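Side-chain contacts in hypothetical protein Atu2299 (Agrobacterium tumefaciens, PDB 2HLY), which is of unknown function but belongs to a family of uncharacterised proteins grouped with the papain-like cysteine peptidases, suggesting a related fold: residues R18-L23 / S39-F44; T68-A73 / P104-G109. One frame throughout, in Å; residues are numbered along the deposited sequence.

Contact 1. Residues R18-L23 / S39-F44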
ATOM      1  N   ARG A  18       8.994   1.161  -2.514  1.00  8.33           N
ATOM      2  CA  ARG A  18       9.881   2.190  -3.081  1.00  8.82           C
ATOM      3  C   ARG A  18       9.483   2.559  -4.515  1.00  8.90           C
ATOM      4  O   ARG A  18       9.424   3.747  -4.846  1.00  9.74           O
ATOM      5  CB  ARG A  18      11.337   1.750  -3.006  1.00  9.07           C
ATOM      6  CG  ARG A  18      12.310   2.913  -3.193  1.00 10.47           C
ATOM      7  CD  ARG A  18      13.760   2.434  -3.150  1.00 12.14           C
ATOM      8  NE  ARG A  18      14.133   1.785  -1.883  1.00 11.88           N
ATOM      9  CZ  ARG A  18      14.497   2.424  -0.772  1.00 14.11           C
ATOM     10  NH1 ARG A  18      14.536   3.757  -0.737  1.00 12.41           N
ATOM     11  NH2 ARG A  18      14.823   1.727   0.319  1.00 13.16           N
ATOM     12  N   VAL A  19       9.176   1.553  -5.333  1.00  8.83           N
ATOM     13  CA  VAL A  19       8.769   1.779  -6.720  1.00  9.40           C
ATOM     14  C   VAL A  19       7.511   2.644  -6.782  1.00  9.62           C
ATOM     15  O   VAL A  19       7.463   3.646  -7.496  1.00  9.66           O
ATOM     16  CB  VAL A  19       8.570   0.452  -7.472  1.00  9.56           C
ATOM     17  CG1 VAL A  19       7.808   0.669  -8.792  1.00 10.99           C
ATOM     18  CG2 VAL A  19       9.930  -0.197  -7.710  1.00  9.52           C
ATOM     19  N   ILE A  20       6.487   2.250  -6.029  1.00  9.33           N
ATOM     20  CA  ILE A  20       5.212   2.954  -6.090  1.00  9.94           C
ATOM     21  C   ILE A  20       5.374   4.371  -5.544  1.00 10.38           C
ATOM     22  O   ILE A  20       4.868   5.346  -6.129  1.00 11.10           O
ATOM     23  CB  ILE A  20       4.110   2.191  -5.323  1.00  9.80           C
ATOM     24  CG1 ILE A  20       3.950   0.780  -5.896  1.00  9.97           C
ATOM     25  CG2 ILE A  20       2.801   3.004  -5.337  1.00  9.69           C
ATOM     26  CD1 ILE A  20       3.069  -0.146  -5.062  1.00  9.97           C
ATOM     27  N   ASN A  21       6.099   4.493  -4.431  1.00 10.91           N
ATOM     28  CA  ASN A  21       6.332   5.808  -3.836  1.00 12.15           C
ATOM     29  C   ASN A  21       7.037   6.737  -4.814  1.00 11.87           C
ATOM     30  O   ASN A  21       6.719   7.927  -4.917  1.00 12.42           O
ATOM     31  CB  ASN A  21       7.186   5.678  -2.587  1.00 11.93           C
ATOM     32  CG  ASN A  21       7.226   6.952  -1.791  1.00 14.27           C
ATOM     33  OD1 ASN A  21       6.176   7.519  -1.459  1.00 17.23           O
ATOM     34  ND2 ASN A  21       8.433   7.432  -1.507  1.00 16.09           N
ATOM     35  N   SER A  22       7.998   6.185  -5.539  1.00 11.76           N
ATOM     36  CA  SER A  22       8.789   6.971  -6.485  1.00 12.66           C
ATOM     37  C   SER A  22       7.928   7.515  -7.626  1.00 12.64           C
ATOM     38  O   SER A  22       8.130   8.648  -8.084  1.00 13.36           O
ATOM     39  CB  SER A  22       9.930   6.122  -7.041  1.00 11.91           C
ATOM     40  OG  SER A  22      10.781   5.675  -5.992  1.00 13.32           O
ATOM     41  N   LEU A  23       6.964   6.714  -8.064  1.00 12.56           N
ATOM     42  CA  LEU A  23       6.054   7.109  -9.140  1.00 13.90           C
ATOM     43  C   LEU A  23       4.985   8.109  -8.670  1.00 15.15           C
ATOM     44  O   LEU A  23       4.496   8.938  -9.461  1.00 16.13           O
ATOM     45  CB  LEU A  23       5.389   5.860  -9.733  1.00 13.23           C
ATOM     46  CG  LEU A  23       6.317   4.979 -10.571  1.00 13.17           C
ATOM     47  CD1 LEU A  23       5.705   3.614 -10.840  1.00 12.56           C
ATOM     48  CD2 LEU A  23       6.642   5.694 -11.895  1.00 14.58           C
ATOM     49  N   SER A  39      -2.310   0.150  -3.100  0.50  9.16           N
ATOM     50  CA  SER A  39      -3.032  -1.125  -3.098  0.50  8.87           C
ATOM     51  C   SER A  39      -3.278  -1.697  -4.480  0.50  9.10           C
ATOM     52  O   SER A  39      -3.134  -2.908  -4.697  0.50  9.60           O
ATOM     53  CB  SER A  39      -4.334  -0.984  -2.333  0.50  8.97           C
ATOM     54  OG  SER A  39      -4.034  -0.691  -0.984  0.50  7.21           O
ATOM     55  N   THR A  40      -3.653  -0.841  -5.424  1.00  9.30           N
ATOM     56  CA  THR A  40      -3.849  -1.331  -6.809  1.00  9.94           C
ATOM     57  C   THR A  40      -2.531  -1.646  -7.521  1.00  9.90           C
ATOM     58  O   THR A  40      -2.417  -2.695  -8.185  1.00 10.62           O
ATOM     59  CB  THR A  40      -4.701  -0.394  -7.655  1.00  9.77           C
ATOM     60  OG1 THR A  40      -4.078   0.884  -7.718  1.00 10.20           O
ATOM     61  CG2 THR A  40      -6.112  -0.256  -7.062  1.00 11.61           C
ATOM     62  N   PHE A  41      -1.528  -0.763  -7.392  1.00  9.16           N
ATOM     63  CA  PHE A  41      -0.226  -1.051  -8.018  1.00  9.49           C
ATOM     64  C   PHE A  41       0.453  -2.259  -7.347  1.00  9.11           C
ATOM     65  O   PHE A  41       1.084  -3.094  -8.028  1.00  9.56           O
ATOM     66  CB  PHE A  41       0.706   0.165  -7.962  1.00  9.71           C
ATOM     67  CG  PHE A  41       0.350   1.274  -8.929  1.00  9.59           C
ATOM     68  CD1 PHE A  41      -0.964   1.514  -9.329  1.00 11.44           C
ATOM     69  CD2 PHE A  41       1.357   2.090  -9.431  1.00 12.33           C
ATOM     70  CE1 PHE A  41      -1.266   2.560 -10.222  1.00 11.22           C
ATOM     71  CE2 PHE A  41       1.062   3.121 -10.309  1.00 13.35           C
ATOM     72  CZ  PHE A  41      -0.260   3.362 -10.690  1.00 11.14           C
ATOM     73  N   GLY A  42       0.354  -2.343  -6.015  1.00  9.29           N
ATOM     74  CA  GLY A  42       0.876  -3.512  -5.289  1.00  9.31           C
ATOM     75  C   GLY A  42       0.227  -4.809  -5.751  1.00  9.17           C
ATOM     76  O   GLY A  42       0.912  -5.792  -6.057  1.00 10.39           O
ATOM     77  N   ALA A  43      -1.100  -4.804  -5.823  1.00  8.50           N
ATOM     78  CA  ALA A  43      -1.844  -5.963  -6.313  1.00  9.20           C
ATOM     79  C   ALA A  43      -1.410  -6.347  -7.728  1.00  9.30           C
ATOM     80  O   ALA A  43      -1.223  -7.529  -8.027  1.00 10.16           O
ATOM     81  CB  ALA A  43      -3.331  -5.691  -6.259  1.00  9.40           C
ATOM     82  N   PHE A  44      -1.218  -5.345  -8.582  1.00  9.40           N
ATOM     83  CA  PHE A  44      -0.811  -5.613  -9.967  1.00  9.74           C
ATOM     84  C   PHE A  44       0.563  -6.273 -10.006  1.00  9.95           C
ATOM     85  O   PHE A  44       0.784  -7.259 -10.722  1.00  9.80           O
ATOM     86  CB  PHE A  44      -0.813  -4.317 -10.769  1.00  9.55           C
ATOM     87  CG  PHE A  44      -0.523  -4.508 -12.237  1.00  9.23           C
ATOM     88  CD1 PHE A  44      -1.285  -5.388 -13.013  1.00 12.94           C
ATOM     89  CD2 PHE A  44       0.496  -3.778 -12.848  1.00 10.22           C
ATOM     90  CE1 PHE A  44      -1.000  -5.556 -14.387  1.00 11.48           C
ATOM     91  CE2 PHE A  44       0.776  -3.945 -14.208  1.00 10.83           C
ATOM     92  CZ  PHE A  44       0.032  -4.825 -14.967  1.00 10.92           C
TER
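I20 reaches over to the backbone of helix 31-50 at F41 and G42, and the contact is almost entirely apolar. The CD1 methyl is the leading atom, 3.8 Å from F41 CB and, a little closer, 3.6 Å from G42 N. Behind it, I20 CG1 still lies 3.9 Å from F41 CB. The torsions explain the reach: CG1 stands beside the backbone N (chi1 -58°), and a nearly extended chi2 of 170° sends CD1 straight on toward the second helix. CG2 is the branch on the side of the F41 ring, meeting it obliquely. At G42 the methyl rests on the main-chain nitrogen. L23, one turn beyond, adds only peripheral cover and also touches V168 and A169 of helix 160-172.

Beyond I20, the F41 ring also meets the ring of Y37 edge-to-face and touches M165. Helix 31-50 is thus packed by helices 10-24 and 160-172, while S39 and A43 lean on strands 89-94 and 54-58. This helix, packed on the four-stranded antiparallel sheet, is consistent with the helix-against-sheet core of papain-like proteins, the clan to which the family belongs.

Polar groups bond within each helix or to the 199-201 region, not across the contact. S22 OG donates to R18 O at 2.6 Å, from 37° above the carbonyl plane, while S22 N reaches the same oxygen at 2.9 Å from the opposite face. S22 OG is also bonded to T199 N, and R18 NH1 to the carbonyls of T199 and E201.

Contact 2. Residues T68-A73 / P104-G109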
ATOM      1  N   THR A  68       0.548   2.400  19.548  1.00 16.66           N
ATOM      2  CA  THR A  68      -0.350   3.472  19.134  1.00 16.99           C
ATOM      3  C   THR A  68      -1.290   2.929  18.072  1.00 16.02           C
ATOM      4  O   THR A  68      -0.848   2.232  17.155  1.00 15.54           O
ATOM      5  CB  THR A  68       0.419   4.682  18.545  1.00 17.83           C
ATOM      6  OG1 THR A  68       1.223   4.252  17.450  1.00 21.85           O
ATOM      7  CG2 THR A  68       1.344   5.286  19.596  1.00 19.64           C
ATOM      8  N   VAL A  69      -2.577   3.240  18.195  1.00 14.29           N
ATOM      9  CA  VAL A  69      -3.550   2.778  17.209  1.00 14.23           C
ATOM     10  C   VAL A  69      -3.740   3.851  16.153  1.00 13.66           C
ATOM     11  O   VAL A  69      -4.100   4.996  16.466  1.00 13.97           O
ATOM     12  CB  VAL A  69      -4.908   2.377  17.870  1.00 14.27           C
ATOM     13  CG1 VAL A  69      -6.015   2.187  16.837  1.00 15.20           C
ATOM     14  CG2 VAL A  69      -4.749   1.112  18.719  1.00 16.03           C
ATOM     15  N   LEU A  70      -3.484   3.478  14.900  1.00 12.53           N
ATOM     16  CA  LEU A  70      -3.765   4.316  13.746  1.00 12.85           C
ATOM     17  C   LEU A  70      -5.127   3.907  13.185  1.00 12.72           C
ATOM     18  O   LEU A  70      -5.339   2.734  12.875  1.00 12.41           O
ATOM     19  CB  LEU A  70      -2.653   4.131  12.692  1.00 13.21           C
ATOM     20  CG  LEU A  70      -2.801   4.838  11.343  1.00 15.84           C
ATOM     21  CD1 LEU A  70      -3.025   6.347  11.488  1.00 18.97           C
ATOM     22  CD2 LEU A  70      -1.553   4.534  10.507  1.00 14.48           C
ATOM     23  N   LEU A  71      -6.046   4.865  13.078  1.00 11.93           N
ATOM     24  CA  LEU A  71      -7.437   4.557  12.749  1.00 11.58           C
ATOM     25  C   LEU A  71      -7.887   5.297  11.497  1.00 11.60           C
ATOM     26  O   LEU A  71      -8.032   6.535  11.497  1.00 11.98           O
ATOM     27  CB  LEU A  71      -8.362   4.852  13.953  1.00 12.75           C
ATOM     28  CG  LEU A  71      -9.862   4.546  13.834  1.00 12.71           C
ATOM     29  CD1 LEU A  71     -10.132   3.141  13.344  1.00 13.53           C
ATOM     30  CD2 LEU A  71     -10.571   4.776  15.177  1.00 13.74           C
ATOM     31  N   PHE A  72      -8.076   4.535  10.423  1.00 11.02           N
ATOM     32  CA  PHE A  72      -8.586   5.085   9.179  1.00 10.70           C
ATOM     33  C   PHE A  72     -10.100   4.975   9.196  1.00 11.49           C
ATOM     34  O   PHE A  72     -10.690   4.006   8.703  1.00 11.62           O
ATOM     35  CB  PHE A  72      -7.993   4.371   7.968  1.00 10.81           C
ATOM     36  CG  PHE A  72      -6.507   4.530   7.830  1.00 10.67           C
ATOM     37  CD1 PHE A  72      -5.965   5.680   7.268  1.00 12.82           C
ATOM     38  CD2 PHE A  72      -5.655   3.510   8.209  1.00 11.82           C
ATOM     39  CE1 PHE A  72      -4.580   5.825   7.113  1.00 11.81           C
ATOM     40  CE2 PHE A  72      -4.249   3.642   8.048  1.00 11.82           C
ATOM     41  CZ  PHE A  72      -3.722   4.808   7.494  1.00 12.02           C
ATOM     42  N   ALA A  73     -10.718   5.989   9.792  1.00 11.86           N
ATOM     43  CA  ALA A  73     -12.168   6.026   9.971  1.00 12.88           C
ATOM     44  C   ALA A  73     -12.581   7.456  10.265  1.00 14.42           C
ATOM     45  O   ALA A  73     -11.737   8.286  10.615  1.00 14.89           O
ATOM     46  CB  ALA A  73     -12.572   5.125  11.130  1.00 12.48           C
ATOM     47  N   PRO A 104       5.041   1.829   5.136  1.00  9.55           N
ATOM     48  CA  PRO A 104       6.246   2.661   5.393  1.00 11.16           C
ATOM     49  C   PRO A 104       5.988   4.180   5.370  1.00 12.71           C
ATOM     50  O   PRO A 104       6.814   4.947   5.893  1.00 14.67           O
ATOM     51  CB  PRO A 104       7.222   2.229   4.278  1.00 11.13           C
ATOM     52  CG  PRO A 104       6.765   0.813   3.921  1.00 10.80           C
ATOM     53  CD  PRO A 104       5.251   0.913   3.996  1.00  9.75           C
ATOM     54  N   ALA A 105       4.872   4.601   4.781  1.00 12.54           N
ATOM     55  CA  ALA A 105       4.511   6.008   4.694  1.00 13.20           C
ATOM     56  C   ALA A 105       3.648   6.474   5.865  1.00 13.77           C
ATOM     57  O   ALA A 105       3.244   7.642   5.908  1.00 15.01           O
ATOM     58  CB  ALA A 105       3.798   6.284   3.371  1.00 13.75           C
ATOM     59  N   PHE A 106       3.344   5.574   6.801  1.00 12.76           N
ATOM     60  CA  PHE A 106       2.446   5.922   7.908  1.00 13.61           C
ATOM     61  C   PHE A 106       3.031   6.952   8.877  1.00 14.45           C
ATOM     62  O   PHE A 106       2.313   7.467   9.736  1.00 14.75           O
ATOM     63  CB  PHE A 106       2.013   4.683   8.687  1.00 13.09           C
ATOM     64  CG  PHE A 106       1.023   3.793   7.963  1.00 11.68           C
ATOM     65  CD1 PHE A 106       0.369   4.200   6.796  1.00 12.80           C
ATOM     66  CD2 PHE A 106       0.720   2.542   8.489  1.00 11.91           C
ATOM     67  CE1 PHE A 106      -0.556   3.350   6.166  1.00 12.24           C
ATOM     68  CE2 PHE A 106      -0.211   1.700   7.866  1.00 12.01           C
ATOM     69  CZ  PHE A 106      -0.833   2.102   6.709  1.00 11.51           C
ATOM     70  N   SER A 107       4.322   7.246   8.764  1.00 15.29           N
ATOM     71  CA  SER A 107       4.911   8.316   9.581  1.00 17.35           C
ATOM     72  C   SER A 107       4.343   9.691   9.228  1.00 17.46           C
ATOM     73  O   SER A 107       4.281  10.581  10.080  1.00 18.77           O
ATOM     74  CB  SER A 107       6.420   8.329   9.425  1.00 17.47           C
ATOM     75  OG  SER A 107       6.921   7.009   9.538  1.00 21.45           O
ATOM     76  N   GLU A 108       3.952   9.874   7.973  1.00 17.10           N
ATOM     77  CA  GLU A 108       3.434  11.157   7.515  1.00 17.30           C
ATOM     78  C   GLU A 108       2.014  11.318   8.012  1.00 16.30           C
ATOM     79  O   GLU A 108       1.200  10.400   7.901  1.00 17.02           O
ATOM     80  CB  GLU A 108       3.443  11.234   5.996  1.00 18.25           C
ATOM     81  CG  GLU A 108       4.783  10.948   5.362  1.00 22.68           C
ATOM     82  CD  GLU A 108       4.757  11.132   3.853  1.00 27.87           C
ATOM     83  OE1 GLU A 108       4.182  12.139   3.380  1.00 31.12           O
ATOM     84  OE2 GLU A 108       5.318  10.268   3.142  1.00 31.18           O
ATOM     85  N   GLY A 109       1.726  12.481   8.573  1.00 15.26           N
ATOM     86  CA  GLY A 109       0.373  12.798   8.999  1.00 14.27           C
ATOM     87  C   GLY A 109       0.020  12.272  10.379  1.00 13.87           C
ATOM     88  O   GLY A 109      -1.117  12.410  10.820  1.00 13.24           O
TER
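L70 and F106 meet first along strand 68-72, with a methyl of the leucine set over one face of the phenyl ring. The atom that does the touching is L70 CD2, 3.6 Å from F106 CD2. It lies 3.9 Å from the ring centroid and 24° off the normal, a CH-pi contact displaced toward the rim, on the CG and CD2 side of the ring. L70 gets there with CG anti to its backbone N (chi1 175°), which swings CG out from the strand and leaves CD2, of the two methyls, over the F106 ring.

L71, next in line, turns to the other side of the strand, where it rests on A62, Y80 and I131.

F72 brings the chain back to F106. Its CZ comes within 3.7 Å of F106 CE1, and its CE2 lies 4.0 Å from F106 CZ, so the CE2-CZ part of F72 meets the CE1-CZ side of F106. The planes are inclined at 52° with centroids 5.5 Å apart, an oblique aromatic pair. F72 also stacks on the ring of H89. F106 is therefore contacted near its root by the leucine and farther out by the phenylalanine.

F106 occupies the second position of a type I turn from A105 to E108, closed by E108 N to A105 O at 3.1 Å, and its carbonyl accepts a bond from T110 OG1.

The strand is an outer one of a three-stranded antiparallel sheet, bonded through L70 and F72 to Y63 and A61 of strand 60-65, whose L65 touches both L70 and F106. The loop, lying between strands 97-100 and 120-123 of the four-stranded sheet, rests P104 and A105 on helix 10-24.

In the fold
Contact 1 is the deeper of the two, about 7 Å from the chain centre against about 12 Å for contact 2, yet the residues that touch are largely buried in both; L70 alone is partly exposed. Contact 1 joins helix to helix by an isoleucine branch against F41 and the G42 backbone, whereas contact 2 joins a sheet edge to a loop through a leucine methyl and a phenyl ring on one phenylalanine. Their centres are 18 Å apart and their nearest atoms about 5 Å, without touching. Helix 10-24 links them: it supplies one side of contact 1, and Y17 on it supports P104 and A105 of contact 2. The four-stranded sheet serves both, backing helix 31-50 and supplying the loop of contact 2.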